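SH2 domain-containing protein 3C (Homo sapiens, PDB 3T6G) acts as an adapter in cell adhesion and migration, its C-terminal Cdc25-homology domain, described here, in a closed form that bars canonical nucleotide exchange but is needed to bind BCAR1. Local coordinates at residues T58-L63 against E272-F277; T52-V57 against I132-E137; W82-L87 against G254-N259. The protein carries 2 engineered substitutions. One frame throughout, in Å; residues are numbered along the deposited sequence.

Contact 1: T58-L63 against E272-F277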
# COMPACT_ATOMS: atom_id res chain seq x y z
N THR A 58 13.38 7.19 1.11
CA THR A 58 12.68 7.35 -0.13
C THR A 58 13.40 6.52 -1.18
O THR A 58 12.75 5.86 -1.99
CB THR A 58 12.68 8.79 -0.58
OG1 THR A 58 11.86 9.55 0.31
CG2 THR A 58 12.11 8.90 -1.98
N LYS A 59 14.74 6.56 -1.17
CA LYS A 59 15.52 5.83 -2.15
C LYS A 59 15.20 4.34 -2.06
O LYS A 59 14.88 3.69 -3.05
CB LYS A 59 17.01 6.02 -1.91
CG LYS A 59 17.87 5.95 -3.16
CD LYS A 59 18.31 4.55 -3.54
CE LYS A 59 19.85 4.47 -3.75
NZ LYS A 59 20.39 5.33 -4.86
N VAL A 60 15.28 3.82 -0.84
CA VAL A 60 15.07 2.41 -0.63
C VAL A 60 13.61 2.05 -0.93
O VAL A 60 13.33 1.00 -1.48
CB VAL A 60 15.43 2.07 0.81
CG1 VAL A 60 15.14 0.63 1.10
CG2 VAL A 60 16.93 2.38 1.05
N ASP A 61 12.70 2.95 -0.56
CA ASP A 61 11.28 2.73 -0.71
C ASP A 61 11.00 2.51 -2.18
O ASP A 61 10.29 1.58 -2.58
CB ASP A 61 10.49 3.98 -0.25
CG ASP A 61 10.23 4.00 1.26
OD1 ASP A 61 10.43 2.94 1.92
OD2 ASP A 61 9.80 5.07 1.77
N CYS A 62 11.56 3.41 -2.98
CA CYS A 62 11.39 3.40 -4.40
C CYS A 62 12.07 2.21 -5.10
O CYS A 62 11.61 1.76 -6.15
CB CYS A 62 11.91 4.70 -4.96
SG CYS A 62 10.82 6.06 -4.57
N LEU A 63 13.15 1.70 -4.53
CA LEU A 63 13.80 0.54 -5.13
C LEU A 63 12.90 -0.67 -4.92
O LEU A 63 12.71 -1.48 -5.82
CB LEU A 63 15.20 0.31 -4.54
CG LEU A 63 16.34 1.15 -5.15
CD1 LEU A 63 17.63 1.19 -4.29
CD2 LEU A 63 16.71 0.65 -6.55
N GLU A 272 25.51 2.86 5.52
CA GLU A 272 24.98 2.34 6.79
C GLU A 272 23.55 2.78 7.01
O GLU A 272 22.73 2.05 7.55
CB GLU A 272 25.83 2.80 7.97
CG GLU A 272 27.32 2.55 7.81
CD GLU A 272 28.07 2.70 9.12
OE1 GLU A 272 28.21 3.85 9.60
OE2 GLU A 272 28.50 1.66 9.68
N LEU A 273 23.27 3.99 6.56
CA LEU A 273 21.95 4.55 6.69
C LEU A 273 21.00 3.77 5.80
O LEU A 273 19.89 3.44 6.24
CB LEU A 273 21.98 6.02 6.29
CG LEU A 273 21.61 7.05 7.34
CD1 LEU A 273 21.35 8.37 6.65
CD2 LEU A 273 20.36 6.61 8.09
N LEU A 274 21.42 3.46 4.57
CA LEU A 274 20.59 2.63 3.69
C LEU A 274 20.35 1.30 4.37
O LEU A 274 19.20 0.84 4.43
CB LEU A 274 21.21 2.41 2.30
CG LEU A 274 21.27 3.65 1.41
CD1 LEU A 274 21.81 3.36 0.03
CD2 LEU A 274 19.91 4.25 1.28
N GLU A 275 21.39 0.69 4.94
CA GLU A 275 21.13 -0.57 5.64
C GLU A 275 19.98 -0.44 6.65
O GLU A 275 19.08 -1.31 6.69
CB GLU A 275 22.37 -1.08 6.33
CG GLU A 275 22.22 -2.48 6.88
CD GLU A 275 23.56 -3.20 6.96
OE1 GLU A 275 24.53 -2.71 6.34
OE2 GLU A 275 23.64 -4.24 7.65
N VAL A 276 20.00 0.65 7.44
CA VAL A 276 19.07 0.86 8.56
C VAL A 276 17.63 0.88 8.07
O VAL A 276 16.72 0.39 8.73
CB VAL A 276 19.41 2.18 9.32
CG1 VAL A 276 18.33 2.51 10.30
CG2 VAL A 276 20.77 2.06 10.05
N PHE A 277 17.45 1.43 6.87
CA PHE A 277 16.14 1.60 6.27
C PHE A 277 15.80 0.45 5.32
O PHE A 277 14.92 0.59 4.45
CB PHE A 277 16.11 2.93 5.51
CG PHE A 277 15.96 4.11 6.40
CD1 PHE A 277 14.93 4.16 7.34
CD2 PHE A 277 16.87 5.15 6.34
CE1 PHE A 277 14.80 5.25 8.19
CE2 PHE A 277 16.74 6.25 7.19
CZ PHE A 277 15.71 6.29 8.11

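Contact 2: T52-V57 against I132-E137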
# COMPACT_ATOMS: atom_id res chain seq x y z
N THR A 52 17.92 14.36 5.36
CA THR A 52 18.71 13.28 4.81
C THR A 52 18.17 11.90 5.26
O THR A 52 18.30 10.91 4.55
CB THR A 52 20.26 13.48 5.03
OG1 THR A 52 20.74 12.68 6.12
CG2 THR A 52 20.56 14.93 5.30
N LEU A 53 17.55 11.82 6.42
CA LEU A 53 16.87 10.61 6.80
C LEU A 53 15.82 10.32 5.72
O LEU A 53 15.67 9.20 5.27
CB LEU A 53 16.16 10.78 8.14
CG LEU A 53 17.04 10.47 9.35
CD1 LEU A 53 16.16 9.98 10.46
CD2 LEU A 53 18.13 9.44 9.00
N ALA A 54 15.13 11.38 5.30
CA ALA A 54 14.02 11.27 4.37
C ALA A 54 14.52 10.84 3.01
O ALA A 54 13.93 9.97 2.38
CB ALA A 54 13.26 12.59 4.26
N ARG A 55 15.59 11.48 2.55
CA ARG A 55 16.15 11.14 1.26
C ARG A 55 16.54 9.68 1.25
O ARG A 55 16.31 8.96 0.27
CB ARG A 55 17.34 12.01 0.94
CG ARG A 55 16.99 13.31 0.26
CD ARG A 55 18.25 14.00 -0.28
NE ARG A 55 18.12 15.45 -0.30
CZ ARG A 55 18.64 16.27 0.61
NH1 ARG A 55 19.34 15.78 1.63
NH2 ARG A 55 18.46 17.58 0.51
N HIS A 56 17.12 9.21 2.34
CA HIS A 56 17.56 7.83 2.38
C HIS A 56 16.44 6.79 2.26
O HIS A 56 16.58 5.84 1.49
CB HIS A 56 18.43 7.58 3.60
CG HIS A 56 19.84 8.06 3.42
ND1 HIS A 56 20.14 9.39 3.19
CD2 HIS A 56 21.01 7.39 3.36
CE1 HIS A 56 21.44 9.52 3.02
NE2 HIS A 56 22.00 8.32 3.13
N VAL A 57 15.33 6.97 3.01
CA VAL A 57 14.25 5.99 3.00
C VAL A 57 13.52 6.00 1.69
O VAL A 57 13.02 4.97 1.28
CB VAL A 57 13.11 6.27 3.98
CG1 VAL A 57 12.88 5.08 4.89
CG2 VAL A 57 13.33 7.55 4.70
N ILE A 132 8.56 13.61 13.74
CA ILE A 132 7.59 14.48 13.08
C ILE A 132 8.20 15.28 11.93
O ILE A 132 7.60 15.40 10.86
CB ILE A 132 6.90 15.43 14.11
CG1 ILE A 132 5.91 14.65 14.96
CG2 ILE A 132 6.19 16.62 13.43
CD1 ILE A 132 5.69 15.28 16.33
N GLN A 133 9.37 15.86 12.16
CA GLN A 133 10.12 16.51 11.09
C GLN A 133 10.37 15.52 9.94
O GLN A 133 10.21 15.87 8.76
CB GLN A 133 11.44 17.08 11.63
CG GLN A 133 11.30 18.31 12.57
OE1 GLN A 133 13.63 18.23 13.24
NE2 GLN A 133 12.74 20.25 12.82
N LEU A 134 10.76 14.29 10.26
CA LEU A 134 10.91 13.28 9.22
C LEU A 134 9.60 13.10 8.43
O LEU A 134 9.61 13.03 7.20
CB LEU A 134 11.38 11.93 9.78
CG LEU A 134 11.39 10.79 8.73
CD1 LEU A 134 12.04 11.25 7.43
CD2 LEU A 134 12.05 9.49 9.24
N ALA A 135 8.47 13.02 9.13
CA ALA A 135 7.20 12.84 8.45
C ALA A 135 6.84 14.06 7.62
O ALA A 135 6.27 13.94 6.54
CB ALA A 135 6.09 12.49 9.42
N ALA A 136 7.17 15.25 8.11
CA ALA A 136 6.89 16.45 7.34
C ALA A 136 7.76 16.50 6.09
O ALA A 136 7.32 16.94 5.03
CB ALA A 136 7.04 17.75 8.20
N GLU A 137 9.01 16.05 6.21
CA GLU A 137 9.93 16.05 5.07
C GLU A 137 9.51 15.01 4.01
O GLU A 137 9.40 15.31 2.82
CB GLU A 137 11.35 15.78 5.55
CG GLU A 137 12.01 16.96 6.22
CD GLU A 137 12.36 18.04 5.24
OE1 GLU A 137 12.75 17.71 4.10
OE2 GLU A 137 12.21 19.24 5.58

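Contact 3: W82-L87 against G254-N259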
# COMPACT_ATOMS: atom_id res chain seq x y z
N TRP A 82 6.23 -0.55 -14.55
CA TRP A 82 6.43 -0.01 -13.19
C TRP A 82 5.72 -0.79 -12.07
O TRP A 82 4.63 -1.33 -12.27
CB TRP A 82 5.94 1.42 -13.17
CG TRP A 82 6.63 2.25 -14.20
CD1 TRP A 82 6.05 2.90 -15.26
CD2 TRP A 82 8.04 2.51 -14.29
NE1 TRP A 82 7.01 3.56 -16.00
CE2 TRP A 82 8.24 3.33 -15.42
CE3 TRP A 82 9.14 2.14 -13.51
CZ2 TRP A 82 9.50 3.79 -15.81
CZ3 TRP A 82 10.40 2.61 -13.88
CH2 TRP A 82 10.57 3.41 -15.02
N GLY A 83 6.35 -0.84 -10.91
CA GLY A 83 5.77 -1.51 -9.75
C GLY A 83 4.42 -0.91 -9.36
O GLY A 83 3.58 -1.58 -8.78
N MET A 84 4.22 0.36 -9.69
CA MET A 84 2.96 0.99 -9.37
C MET A 84 1.86 0.30 -10.13
O MET A 84 0.78 0.07 -9.58
CB MET A 84 2.98 2.49 -9.70
CG MET A 84 3.78 3.37 -8.71
SD MET A 84 3.31 3.21 -6.97
CE MET A 84 4.41 1.93 -6.43
N GLU A 85 2.14 -0.02 -11.39
CA GLU A 85 1.20 -0.75 -12.23
C GLU A 85 1.08 -2.17 -11.74
O GLU A 85 -0.02 -2.70 -11.60
CB GLU A 85 1.65 -0.73 -13.68
CG GLU A 85 0.80 -1.57 -14.60
CD GLU A 85 0.84 -1.06 -16.03
OE1 GLU A 85 1.63 -0.12 -16.28
OE2 GLU A 85 0.10 -1.59 -16.90
N LEU A 86 2.21 -2.78 -11.41
CA LEU A 86 2.22 -4.17 -10.98
C LEU A 86 1.30 -4.42 -9.79
O LEU A 86 0.70 -5.49 -9.69
CB LEU A 86 3.64 -4.67 -10.67
CG LEU A 86 3.62 -6.14 -10.24
CD1 LEU A 86 3.08 -7.00 -11.39
CD2 LEU A 86 4.98 -6.68 -9.80
N LEU A 87 1.20 -3.47 -8.87
CA LEU A 87 0.45 -3.74 -7.63
C LEU A 87 -1.08 -3.61 -7.73
O LEU A 87 -1.78 -3.85 -6.75
CB LEU A 87 1.03 -2.97 -6.43
CG LEU A 87 1.35 -1.49 -6.59
CD1 LEU A 87 0.07 -0.70 -6.63
CD2 LEU A 87 2.20 -1.04 -5.42
N GLY A 254 5.60 6.14 -14.79
CA GLY A 254 6.72 6.80 -15.41
C GLY A 254 6.96 8.20 -14.89
O GLY A 254 8.08 8.73 -14.99
N LEU A 255 5.93 8.80 -14.32
CA LEU A 255 6.06 10.13 -13.74
C LEU A 255 6.73 10.03 -12.37
O LEU A 255 7.60 10.82 -12.03
CB LEU A 255 4.71 10.83 -13.62
CG LEU A 255 4.81 12.21 -12.94
CD1 LEU A 255 5.43 13.21 -13.90
CD2 LEU A 255 3.46 12.72 -12.45
N TYR A 256 6.32 9.05 -11.58
CA TYR A 256 6.91 8.88 -10.26
C TYR A 256 8.40 8.52 -10.38
O TYR A 256 9.22 9.01 -9.59
CB TYR A 256 6.14 7.85 -9.44
CG TYR A 256 4.66 8.12 -9.39
CD1 TYR A 256 4.19 9.33 -8.91
CD2 TYR A 256 3.73 7.18 -9.84
CE1 TYR A 256 2.85 9.60 -8.86
CE2 TYR A 256 2.37 7.45 -9.79
CZ TYR A 256 1.93 8.66 -9.30
OH TYR A 256 0.60 8.96 -9.24
N HIS A 257 8.73 7.68 -11.35
CA HIS A 257 10.12 7.28 -11.57
C HIS A 257 10.96 8.51 -11.89
O HIS A 257 11.97 8.77 -11.23
CB HIS A 257 10.21 6.26 -12.70
CG HIS A 257 11.57 6.17 -13.32
ND1 HIS A 257 12.61 5.48 -12.73
CD2 HIS A 257 12.05 6.67 -14.48
CE1 HIS A 257 13.68 5.56 -13.51
NE2 HIS A 257 13.37 6.28 -14.57
N THR A 258 10.51 9.26 -12.90
CA THR A 258 11.13 10.53 -13.26
C THR A 258 11.36 11.43 -12.05
O THR A 258 12.50 11.74 -11.71
CB THR A 258 10.26 11.33 -14.23
OG1 THR A 258 10.29 10.71 -15.52
CG2 THR A 258 10.79 12.75 -14.34
N ASN A 259 10.27 11.86 -11.41
CA ASN A 259 10.37 12.70 -10.22
C ASN A 259 11.41 12.18 -9.26
O ASN A 259 12.28 12.92 -8.83
CB ASN A 259 9.03 12.77 -9.50
CG ASN A 259 8.03 13.59 -10.25
OD1 ASN A 259 8.40 14.39 -11.12
ND2 ASN A 259 6.76 13.41 -9.93

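Contact 1: T58-L63 against E272-F277
V60 sets one methyl, CG1, anti to its backbone N (chi1 177°), which turns the other, CG2, to lie anti to the carbonyl carbon; the two branches thus reach separate targets on the segment 272-277. CG2 meets a leucine methyl, CD2 of L274, at 3.5 Å. On the leucine, CG stands anti to the carbonyl carbon (chi1 -69°), and with CD1 continuing the extended chain the other branch, CD2, turns to V60. The two side chains run past one another in opposite directions, touching methyl against methyl. CG1 of V60 approaches the backbone instead, 3.4 Å from the O of F277. Within the all-helical Cdc25-homology domain, this places the later part of helix 50-64 against the C-terminal end of the short helix 271-276, with F277 the first residue to leave helical geometry. The carbonyl of F277 is not left to apolar company, since R102 of helix 93-115 donates a hydrogen bond to it through NH1 while forming a salt bridge with D61 through NE. One guanidinium therefore joins the residue next to V60 to the end of the facing helix, and V60 itself rests on the R102 side chain. The F277 ring turns away from 58-63 and goes into the interior, toward V57, L45 and M106. At the margin, the CE of K59 comes near L274, 4.4 Å from its CD1, a looser approach than the one made by V60.

Contact 2: T52-V57 against I132-E137
Helix-on-helix packing in the Cdc25-homology domain is illustrated by helices 50-64 and 121-140, which meet where A54 faces L134. The axes of the short segments 52-57 and 132-137 approach to 9.0 Å and cross at -56°. The small side chain of A54 lies at the meeting point and lets a larger residue come up to the backbone itself: CD1 of L134 lies 3.6 Å from the CA of A54 and nearly as close to its CB. The leucine gets there by holding CG anti to its backbone N (chi1 173°), from where CD1 is directed at the facing helix. The same methyl, L134 CD1, also lies 4.2 Å from the CB of L53, so one branch spans two consecutive residues. One turn on from L134, the CB of E137 packs against the CB of A54 at 3.9 Å, giving the alanine a second neighbour. The glutamate chain then bends at chi2, and its carboxylate is occupied by R51 through a salt bridge and by T141 through a hydrogen bond; an apolar stem thus serves the interface while the charge is paired beside it. On the far side of helix 50-64, the O of T52 accepts from the backbone N of H56 and, at 2.7 Å, from H56 ND1, the two donors coming from opposite faces of the carbonyl plane. That imidazole is further fixed by the backbone N of R270 at NE2 and by F267, edge to face. With apolar contacts across the interface and an alanine at the closest backbone approach, the crossing is of the steep, negative-angle kind that ridges-into-grooves packing of globular helices commonly gives.

Contact 3: W82-L87 against G254-N259
The carbonyl of G254, a glycine lying beside the indole of W82, is gripped twice from one residue: T258 OG1 donates to G254 O at 3.0 Å, nearly in line with the carbonyl bond, and T258 N adds the regular helical bond. The glycine's N also comes near the tryptophan, yet W82 NE1 and G254 N, 3.2 Å apart, are both donors, and their approach is mere proximity. What joins the segments is aromatic. W82 and H257 form an offset stack with centroids 4.6 Å apart and planes inclined by 24°, the tryptophan's CH2 sitting above the imidazole toward its rim, 3.4 Å from H257 CG. H257 CB meanwhile lies over the six-membered ring of W82, 3.9 Å from its centroid, in a CH-pi contact. H257 is brought there by CG lying roughly anti to its backbone N (chi1 159°), and ND1, bonded to the O of I67, limits rotation of the ring. An alanine in place of W82 would probably leave the H257 face without its stacking partner and open a gap beside G254. Separately from the ring pair, M84 CG touches Y256 CD2 at 4.0 Å, the two side chains crossing at about a right angle. Y256 is probably a phosphorylation site, though it carries no phosphate here. On helix 83-86, next to M84, E85 turns to the other protein in the assembly and forms a salt bridge with a basic side chain there. No hydrogen bond crosses between 82-87 and 254-259, so what holds them together is stacking, CH-pi and apolar packing.

How the contacts relate
From the N terminus, helix 50-64 comes first and supplies two contacts in succession: 52-57 begins contact 2 and 58-63 begins contact 1. Contact 3 opens next, at 82-87. Contact 2 closes at 132-137, after 74 intervening residues, bringing helix 121-140 onto helix 50-64. Contact 3 closes at 254-259, bringing helix 253-263 onto helix 83-86, and contact 1 at 272-277, bringing the next helix, 271-276, onto helix 50-64. Contact 3 is thus nested inside the long loop of contact 1, while contact 2 crosses both. Contacts 1 and 2 touch directly, L273 packing on H56; contact 3 lies apart, its centre about 18 Å from that of contact 1.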